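Local structure of lipase (Photobacterium sp. M37, 2ORY) at residues A[5-10]-A[202-206]. The protein probably catalyses the hydrolysis of triacylglycerols, as a cold-adapted lipase with an alpha/beta-hydrolase fold. Residues are numbered along the deposited sequence; the frame is centred on the assembly and turned at random.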
# COMPACT_ATOMS: atom_id res chain seq x y z
N LYS A 5 16.48 0.66 4.58
CA LYS A 5 15.72 0.47 3.36
C LYS A 5 14.23 0.66 3.67
O LYS A 5 13.52 1.32 2.93
CB LYS A 5 15.97 -0.93 2.80
CG LYS A 5 15.26 -1.25 1.48
CD LYS A 5 15.57 -2.68 1.04
CE LYS A 5 14.80 -3.08 -0.20
NZ LYS A 5 15.19 -2.21 -1.33
N GLU A 6 13.79 0.09 4.79
CA GLU A 6 12.40 0.19 5.20
C GLU A 6 11.97 1.63 5.43
O GLU A 6 10.87 2.02 5.04
CB GLU A 6 12.17 -0.64 6.47
CG GLU A 6 12.46 -2.10 6.25
CD GLU A 6 13.81 -2.52 6.77
OE1 GLU A 6 14.85 -1.91 6.40
OE2 GLU A 6 13.82 -3.48 7.56
N GLN A 7 12.83 2.40 6.08
CA GLN A 7 12.55 3.81 6.34
C GLN A 7 12.49 4.58 5.02
O GLN A 7 11.70 5.51 4.85
CB GLN A 7 13.64 4.41 7.22
CG GLN A 7 13.74 3.77 8.59
CD GLN A 7 14.86 4.37 9.40
OE1 GLN A 7 16.03 4.23 9.06
NE2 GLN A 7 14.51 5.06 10.48
N LEU A 8 13.34 4.19 4.08
CA LEU A 8 13.36 4.87 2.80
C LEU A 8 12.07 4.63 2.06
O LEU A 8 11.46 5.57 1.56
CB LEU A 8 14.53 4.39 1.95
CG LEU A 8 14.66 5.06 0.58
CD1 LEU A 8 14.88 6.56 0.76
CD2 LEU A 8 15.83 4.44 -0.17
N MET A 9 11.64 3.38 1.99
CA MET A 9 10.39 3.03 1.32
C MET A 9 9.17 3.66 2.02
O MET A 9 8.14 3.90 1.38
CB MET A 9 10.24 1.51 1.26
CG MET A 9 11.33 0.79 0.45
SD MET A 9 11.67 1.44 -1.20
CE MET A 9 10.37 0.85 -2.06
N LEU A 10 9.26 3.90 3.32
CA LEU A 10 8.16 4.54 4.05
C LEU A 10 8.03 5.95 3.50
O LEU A 10 6.93 6.47 3.32
CB LEU A 10 8.46 4.62 5.55
CG LEU A 10 7.34 5.29 6.37
CD1 LEU A 10 6.12 4.36 6.35
CD2 LEU A 10 7.79 5.56 7.80
N SER A 202 11.59 -7.04 -5.10
CA SER A 202 11.31 -7.11 -3.67
C SER A 202 10.16 -6.16 -3.37
O SER A 202 9.82 -5.29 -4.18
CB SER A 202 12.52 -6.67 -2.87
OG SER A 202 12.90 -5.38 -3.31
N THR A 203 9.58 -6.29 -2.19
CA THR A 203 8.49 -5.40 -1.82
C THR A 203 8.41 -5.17 -0.32
O THR A 203 8.61 -6.09 0.48
CB THR A 203 7.13 -5.96 -2.32
OG1 THR A 203 6.08 -5.07 -1.94
CG2 THR A 203 6.85 -7.33 -1.74
N ILE A 204 8.15 -3.92 0.05
CA ILE A 204 8.00 -3.53 1.44
C ILE A 204 6.66 -2.82 1.56
O ILE A 204 6.56 -1.60 1.42
CB ILE A 204 9.15 -2.59 1.90
CG1 ILE A 204 10.48 -3.34 1.82
CG2 ILE A 204 8.96 -2.18 3.37
CD1 ILE A 204 11.69 -2.53 2.30
N PRO A 205 5.59 -3.58 1.79
CA PRO A 205 4.23 -3.03 1.93
C PRO A 205 3.88 -2.70 3.37
O PRO A 205 4.05 -3.53 4.26
CB PRO A 205 3.36 -4.16 1.39
CG PRO A 205 4.09 -5.38 1.91
CD PRO A 205 5.56 -5.06 1.71
N PHE A 206 3.38 -1.49 3.59
CA PHE A 206 3.00 -1.03 4.93
C PHE A 206 1.49 -1.03 5.14
O PHE A 206 0.72 -0.79 4.21
CB PHE A 206 3.46 0.41 5.18
CG PHE A 206 4.96 0.61 5.11
CD1 PHE A 206 5.60 0.77 3.87
CD2 PHE A 206 5.73 0.62 6.26
CE1 PHE A 206 6.98 0.92 3.79
CE2 PHE A 206 7.12 0.78 6.19
CZ PHE A 206 7.74 0.93 4.95
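The ring of Phe-206 carries a methyl group of Leu-10 on one face: CD1 stands 3.8 Å from the ring centroid and 17° off its normal, shifted toward the rim in a CH-pi contact. At the ring edge, close to its plane, lies the backbone O of Glu-6, 3.3 Å from Phe-206 CZ. This oxygen already accepts the helical bond from Leu-10 N, so the weakly positive ring rim would be a favourable additional neighbour. With CG of Leu-10 anti to the backbone N (chi1 179°), the second torsion brings CD1 over the face, and the side chain crosses that of Phe-206 at about a right angle. Met-9 CB adds a looser apolar contact, 4.2 Å from Phe-206 CE1. Strand 199-206 lies next to strand 166-173 in the central sheet of this alpha/beta-hydrolase, with the backbone of Thr-203 also bonded to Gln-227 and Thr-229. Helix 5-15 packs on one side of the sheet, its segment 5-10 inclined at 63° to segment 202-206; Thr-203, on the other side, touches helices 175-189 and 214-224. Ile-204 points at the helix and offers its slender end: CD1 lies 3.8 Å from Met-9 CG and 3.9 Å from Lys-5 CG, and also meets Glu-6 CG. Long, unbranched chains suit this border, since the methylenes of Lys-5 and Glu-6 line the isoleucine while their polar ends extend beyond it. Lys-5 stays extended through chi3, bringing CE 4.3 Å from Ser-202 OG. The Met-9 side chain, pliable and apolar, also touches Cys-169 and Thr-171 of strand 166-173.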